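Local coordinates for RagB/SusD domain protein (Flavobacterium johnsoniae, PDB 5J90) that binds chitin and, as a SusD-like protein of a chitin utilization locus, probably presents chitin chains for uptake at the outer membrane, at residues F88-G93 and P136-K141; N96-A101 and E125-M130. One frame throughout, in Å; residues are numbered along the deposited sequence.

Contacts 1 and 2 sit two turns apart on helix 83-108, and their centres are 8 Å from each other. Contact 2 pairs this helix with helix 113-134, the next in the chain; contact 1 pairs an earlier part of it with the loop that follows helix 113-134, so the chain of contact 2 lies wholly between the two segments of contact 1. The two also touch: Tyr139 CE1 packs 3.7 Å from Met127 CB, and Ile89 O lies 3.5 Å from Met130 CE. The bound 1,2-ethanediol, probably from the crystallisation liquor, lies at Tyr92 and Phe88 of contact 1.

Contact 1: residues F88-G93 and P136-K141; sequences FIWDYG and PIIYSK. With EDO (1,2-ethanediol), chain C.
Trp90 reaches from helix 83-108 to Ile137 and Ile138, in the loop after helix 113-134, across a wide backbone gap: the nearest CA atoms, those of Trp90 and Ile137, are 9.4 Å apart. Residues 88-93 are helical, with a kink at the start, whereas 136-141 form neither regular helix nor strand. The indole alone spans the gap. With its CG anti to the backbone N (chi1 -176°), Trp90 swings its six-membered ring out to the loop. There CZ2 comes within 4.0 Å of Ile138 CD1, which lies at the ring edge and in its plane, the two side chains crossing at about a right angle. The next corner, CH2, is 3.9 Å from the backbone N of Ile138, and CZ3 meets the CG2 branch of Ile137 at 4.1 Å. All three residues are buried, and the contact across the segments is apolar. The same indole meets the rings of Tyr94 and Tyr151 with planes inclined at about 35° and 20°, and Phe134 edge-to-face, while Tyr94 OH hydrogen-bonds to Ile138 O.

Elsewhere on the helix, Tyr92 OH forms a short 2.5 Å hydrogen bond with O1 of 1,2-ethanediol, and C1 of the diol lies at the edge of the Phe88 ring, 4.0 Å from CE2. A phenylalanine at Tyr92 would probably leave the diol O1 without its hydrogen-bonding partner, the hydroxyl being gone. Buried among Tyr94, Phe134, Tyr151, Ile137 and Ile138, the Trp90 indole joins helix 83-108 to the loop before helix 154-177 in the largely helical SusD/RagB fold, whose family belongs to the TPR clan.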
loop_
_atom_site.group_PDB
_atom_site.type_symbol
_atom_site.label_atom_id
_atom_site.label_comp_id
_atom_site.label_asym_id
_atom_site.label_seq_id
_atom_site.Cartn_x
_atom_site.Cartn_y
_atom_site.Cartn_z
ATOM N N PHE A 88 15.324 -17.911 -11.783
ATOM C CA PHE A 88 16.734 -17.585 -11.994
ATOM C C PHE A 88 17.183 -16.334 -11.243
ATOM O O PHE A 88 18.329 -16.252 -10.796
ATOM C CB PHE A 88 17.033 -17.430 -13.489
ATOM C CG PHE A 88 17.209 -18.738 -14.206
ATOM C CD1 PHE A 88 16.114 -19.436 -14.689
ATOM C CD2 PHE A 88 18.476 -19.273 -14.381
ATOM C CE1 PHE A 88 16.284 -20.660 -15.346
ATOM C CE2 PHE A 88 18.655 -20.490 -15.037
ATOM C CZ PHE A 88 17.556 -21.180 -15.520
ATOM N N ILE A 89 16.281 -15.362 -11.101
ATOM C CA ILE A 89 16.615 -14.116 -10.412
ATOM C C ILE A 89 17.038 -14.418 -8.981
ATOM O O ILE A 89 18.093 -13.985 -8.510
ATOM C CB ILE A 89 15.402 -13.163 -10.374
ATOM C CG1 ILE A 89 14.829 -12.926 -11.774
ATOM C CG2 ILE A 89 15.783 -11.855 -9.689
ATOM C CD1 ILE A 89 13.458 -12.256 -11.759
ATOM N N TRP A 90 16.201 -15.184 -8.288
ATOM C CA TRP A 90 16.444 -15.518 -6.897
ATOM C C TRP A 90 17.657 -16.439 -6.770
ATOM O O TRP A 90 18.564 -16.201 -5.961
ATOM C CB TRP A 90 15.195 -16.193 -6.327
ATOM C CG TRP A 90 15.243 -16.517 -4.868
ATOM C CD1 TRP A 90 15.859 -17.583 -4.271
ATOM C CD2 TRP A 90 14.606 -15.786 -3.817
ATOM N NE1 TRP A 90 15.658 -17.546 -2.907
ATOM C CE2 TRP A 90 14.889 -16.450 -2.605
ATOM C CE3 TRP A 90 13.825 -14.624 -3.783
ATOM C CZ2 TRP A 90 14.411 -15.994 -1.373
ATOM C CZ3 TRP A 90 13.355 -14.175 -2.560
ATOM C CH2 TRP A 90 13.656 -14.850 -1.378
ATOM N N ASP A 91 17.679 -17.496 -7.575
ATOM C CA ASP A 91 18.690 -18.529 -7.388
ATOM C C ASP A 91 20.109 -18.008 -7.662
ATOM O O ASP A 91 21.023 -18.238 -6.862
ATOM C CB ASP A 91 18.341 -19.782 -8.200
ATOM C CG ASP A 91 17.049 -20.445 -7.719
ATOM O OD1 ASP A 91 16.724 -20.309 -6.527
ATOM O OD2 ASP A 91 16.354 -21.093 -8.535
ATOM N N TYR A 92 20.283 -17.250 -8.744
ATOM C CA TYR A 92 21.605 -16.699 -9.042
ATOM C C TYR A 92 22.023 -15.585 -8.084
ATOM O O TYR A 92 23.183 -15.507 -7.683
ATOM C CB TYR A 92 21.717 -16.259 -10.507
ATOM C CG TYR A 92 22.128 -17.402 -11.405
ATOM C CD1 TYR A 92 21.214 -18.380 -11.775
ATOM C CD2 TYR A 92 23.436 -17.523 -11.854
ATOM C CE1 TYR A 92 21.585 -19.442 -12.577
ATOM C CE2 TYR A 92 23.818 -18.589 -12.657
ATOM C CZ TYR A 92 22.885 -19.540 -13.008
ATOM O OH TYR A 92 23.251 -20.605 -13.813
ATOM N N GLY A 93 21.073 -14.742 -7.685
ATOM C CA GLY A 93 21.357 -13.674 -6.743
ATOM C C GLY A 93 21.792 -14.188 -5.383
ATOM O O GLY A 93 22.762 -13.717 -4.800
ATOM N N PRO A 136 9.101 -8.912 0.276
ATOM C CA PRO A 136 9.826 -9.622 1.332
ATOM C C PRO A 136 10.893 -10.536 0.729
ATOM O O PRO A 136 10.661 -11.148 -0.316
ATOM C CB PRO A 136 8.726 -10.458 2.015
ATOM C CG PRO A 136 7.435 -9.723 1.686
ATOM C CD PRO A 136 7.652 -9.184 0.301
ATOM N N ILE A 137 12.057 -10.595 1.372
ATOM C CA ILE A 137 13.124 -11.507 0.934
ATOM C C ILE A 137 13.849 -12.059 2.151
ATOM O O ILE A 137 13.678 -11.566 3.265
ATOM C CB ILE A 137 14.155 -10.808 0.002
ATOM C CG1 ILE A 137 14.893 -9.688 0.746
ATOM C CG2 ILE A 137 13.483 -10.305 -1.274
ATOM C CD1 ILE A 137 16.150 -9.192 0.016
ATOM N N ILE A 138 14.666 -13.088 1.939
ATOM C CA ILE A 138 15.571 -13.546 2.980
ATOM C C ILE A 138 16.716 -12.542 3.124
ATOM O O ILE A 138 17.371 -12.177 2.142
ATOM C CB ILE A 138 16.114 -14.952 2.674
ATOM C CG1 ILE A 138 14.970 -15.964 2.717
ATOM C CG2 ILE A 138 17.202 -15.322 3.679
ATOM C CD1 ILE A 138 15.347 -17.362 2.217
ATOM N N TYR A 139 16.942 -12.059 4.338
ATOM C CA TYR A 139 18.020 -11.096 4.543
ATOM C C TYR A 139 18.677 -11.352 5.900
ATOM O O TYR A 139 19.745 -11.960 5.950
ATOM C CB TYR A 139 17.526 -9.646 4.337
ATOM C CG TYR A 139 18.610 -8.688 3.878
ATOM C CD1 TYR A 139 19.172 -8.801 2.611
ATOM C CD2 TYR A 139 19.058 -7.662 4.706
ATOM C CE1 TYR A 139 20.169 -7.933 2.189
ATOM C CE2 TYR A 139 20.062 -6.782 4.284
ATOM C CZ TYR A 139 20.603 -6.928 3.025
ATOM O OH TYR A 139 21.590 -6.074 2.579
ATOM N N SER A 140 18.026 -10.970 6.992
ATOM C CA SER A 140 18.620 -11.150 8.320
ATOM C C SER A 140 18.890 -12.619 8.672
ATOM O O SER A 140 19.838 -12.915 9.406
ATOM C CB SER A 140 17.766 -10.488 9.420
ATOM O OG SER A 140 16.545 -11.181 9.650
ATOM N N LYS A 141 18.073 -13.530 8.154
ATOM C CA LYS A 141 18.171 -14.935 8.533
ATOM C C LYS A 141 18.978 -15.768 7.542
ATOM O O LYS A 141 19.018 -16.991 7.651
ATOM C CB LYS A 141 16.769 -15.546 8.696
ATOM C CG LYS A 141 15.897 -14.872 9.744
ATOM C CD LYS A 141 16.567 -14.862 11.106
ATOM C CE LYS A 141 15.683 -14.194 12.147
ATOM N NZ LYS A 141 15.330 -12.801 11.750
HETATM C C1 EDO C . 21.686 -22.987 -14.562
HETATM O O1 EDO C . 22.829 -23.096 -13.707
HETATM C C2 EDO C . 20.610 -23.948 -14.078
HETATM O O2 EDO C . 20.322 -23.687 -12.699
#

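Contact 2: residues N96-A101 and E125-M130; sequences NVMFNA and EGMHRM
Apolar contacts alone join Val97 and Met98 to Gly126 and Met127, all four buried. Met127, bent at both chi2 and chi3, folds its thioether back against helix 83-108. Its SD lies 4.1 Å from Val97 CG1, and Met127 CG is 3.9 Å from Met98 SD. The two methionines cross at about a right angle, and the terminal CE of Met127 also rests 4.0 Å from Met98 SD.

Gly126 lets the two backbones draw near at this point. Val97 turns CG1 anti to its backbone N (chi1 176°), which brings this methyl 4.1 Å from Gly126 CA; a CB on the glycine would run into it. The nearest CA atoms, those of Val97 and Gly126, are 6.4 Å apart.

A side-chain hydrogen bond lies within 96-101: Asn100 ND2 donates to Asn96 O at 2.8 Å, almost straight at 178°, with the acceptor in the amide plane of Asn100; this holds the amide's rotation on the segment that opens with a wider pi-type turn.

The axes of the two short segments come within 9.6 Å and cross at -130°, a steeply inclined, only partly antiparallel crossing of successive helices. Tyr139 and Phe142 of the following loop pack on Met98, helix 33-37 lies against Asn100 and Ala101, and helix 196-213 packs against Glu125 and His128.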
loop_
_atom_site.group_PDB
_atom_site.type_symbol
_atom_site.label_atom_id
_atom_site.label_comp_id
_atom_site.label_asym_id
_atom_site.label_seq_id
_atom_site.Cartn_x
_atom_site.Cartn_y
_atom_site.Cartn_z
ATOM N N ASN A 96 25.299 -16.207 -5.521
ATOM C CA ASN A 96 26.511 -15.469 -5.881
ATOM C C ASN A 96 26.692 -14.137 -5.193
ATOM O O ASN A 96 27.805 -13.775 -4.833
ATOM C CB ASN A 96 26.577 -15.275 -7.388
ATOM C CG ASN A 96 26.746 -16.575 -8.114
ATOM O OD1 ASN A 96 27.773 -17.237 -7.977
ATOM N ND2 ASN A 96 25.732 -16.969 -8.870
ATOM N N VAL A 97 25.614 -13.384 -5.029
ATOM C CA VAL A 97 25.732 -12.124 -4.314
ATOM C C VAL A 97 25.578 -12.328 -2.809
ATOM O O VAL A 97 26.487 -12.019 -2.035
ATOM C CB VAL A 97 24.724 -11.078 -4.832
ATOM C CG1 VAL A 97 24.808 -9.812 -4.000
ATOM C CG2 VAL A 97 25.001 -10.781 -6.300
ATOM N N MET A 98 24.434 -12.860 -2.385
ATOM C CA MET A 98 24.168 -12.963 -0.957
ATOM C C MET A 98 25.136 -13.899 -0.242
ATOM O O MET A 98 25.639 -13.564 0.828
ATOM C CB MET A 98 22.713 -13.364 -0.678
ATOM C CG MET A 98 22.314 -13.212 0.776
ATOM S SD MET A 98 22.266 -11.470 1.274
ATOM C CE MET A 98 21.646 -11.660 2.948
ATOM N N PHE A 99 25.391 -15.068 -0.824
ATOM C CA PHE A 99 26.269 -15.999 -0.128
ATOM C C PHE A 99 27.652 -15.406 0.102
ATOM O O PHE A 99 28.228 -15.547 1.181
ATOM C CB PHE A 99 26.417 -17.345 -0.834
ATOM C CG PHE A 99 27.479 -18.193 -0.211
ATOM C CD1 PHE A 99 27.226 -18.876 0.966
ATOM C CD2 PHE A 99 28.753 -18.244 -0.753
ATOM C CE1 PHE A 99 28.213 -19.625 1.575
ATOM C CE2 PHE A 99 29.747 -18.999 -0.147
ATOM C CZ PHE A 99 29.476 -19.682 1.018
ATOM N N ASN A 100 28.190 -14.741 -0.911
ATOM C CA ASN A 100 29.513 -14.169 -0.754
ATOM C C ASN A 100 29.555 -12.970 0.183
ATOM O O ASN A 100 30.536 -12.767 0.885
ATOM C CB ASN A 100 30.159 -13.896 -2.109
ATOM C CG ASN A 100 30.539 -15.176 -2.806
ATOM O OD1 ASN A 100 31.424 -15.896 -2.345
ATOM N ND2 ASN A 100 29.863 -15.484 -3.897
ATOM N N ALA A 101 28.475 -12.193 0.235
ATOM C CA ALA A 101 28.393 -11.133 1.227
ATOM C C ALA A 101 28.482 -11.731 2.629
ATOM O O ALA A 101 29.198 -11.228 3.492
ATOM C CB ALA A 101 27.091 -10.331 1.067
ATOM N N GLU A 125 23.962 -3.112 -3.185
ATOM C CA GLU A 125 23.778 -2.923 -4.623
ATOM C C GLU A 125 23.076 -4.115 -5.266
ATOM O O GLU A 125 22.162 -3.944 -6.074
ATOM C CB GLU A 125 25.121 -2.650 -5.309
ATOM C CG GLU A 125 25.093 -2.779 -6.835
ATOM C CD GLU A 125 24.086 -1.869 -7.543
ATOM O OE1 GLU A 125 23.560 -0.902 -6.934
ATOM O OE2 GLU A 125 23.819 -2.143 -8.741
ATOM N N GLY A 126 23.475 -5.332 -4.906
ATOM C CA GLY A 126 22.823 -6.497 -5.478
ATOM C C GLY A 126 21.470 -6.801 -4.859
ATOM O O GLY A 126 20.507 -7.146 -5.564
ATOM N N MET A 127 21.372 -6.689 -3.539
ATOM C CA MET A 127 20.160 -7.146 -2.861
ATOM C C MET A 127 18.984 -6.163 -2.857
ATOM O O MET A 127 17.835 -6.598 -2.733
ATOM C CB MET A 127 20.472 -7.673 -1.452
ATOM C CG MET A 127 21.489 -8.835 -1.448
ATOM S SD MET A 127 21.030 -10.253 -2.481
ATOM C CE MET A 127 19.593 -10.863 -1.602
ATOM N N HIS A 128 19.235 -4.859 -3.021
ATOM C CA HIS A 128 18.089 -3.951 -3.154
ATOM C C HIS A 128 17.278 -4.311 -4.399
ATOM O O HIS A 128 16.049 -4.213 -4.406
ATOM C CB HIS A 128 18.478 -2.454 -3.125
ATOM C CG HIS A 128 18.923 -1.901 -4.452
ATOM N ND1 HIS A 128 20.211 -2.042 -4.926
ATOM C CD2 HIS A 128 18.244 -1.218 -5.407
ATOM C CE1 HIS A 128 20.309 -1.461 -6.112
ATOM N NE2 HIS A 128 19.131 -0.951 -6.425
ATOM N N ARG A 129 17.959 -4.775 -5.447
ATOM C CA ARG A 129 17.275 -5.241 -6.652
ATOM C C ARG A 129 16.362 -6.423 -6.328
ATOM O O ARG A 129 15.220 -6.501 -6.801
ATOM C CB ARG A 129 18.301 -5.625 -7.723
ATOM C CG ARG A 129 19.030 -4.417 -8.314
ATOM C CD ARG A 129 20.388 -4.791 -8.948
ATOM N NE ARG A 129 20.319 -5.959 -9.837
ATOM C CZ ARG A 129 19.974 -5.925 -11.122
ATOM N NH1 ARG A 129 19.644 -4.783 -11.716
ATOM N NH2 ARG A 129 19.953 -7.045 -11.838
ATOM N N MET A 130 16.863 -7.341 -5.506
ATOM C CA MET A 130 16.090 -8.507 -5.097
ATOM C C MET A 130 14.806 -8.121 -4.365
ATOM O O MET A 130 13.721 -8.579 -4.728
ATOM C CB MET A 130 16.951 -9.418 -4.222
ATOM C CG MET A 130 16.342 -10.804 -3.983
ATOM S SD MET A 130 16.421 -11.908 -5.430
ATOM C CE MET A 130 18.194 -12.191 -5.535
#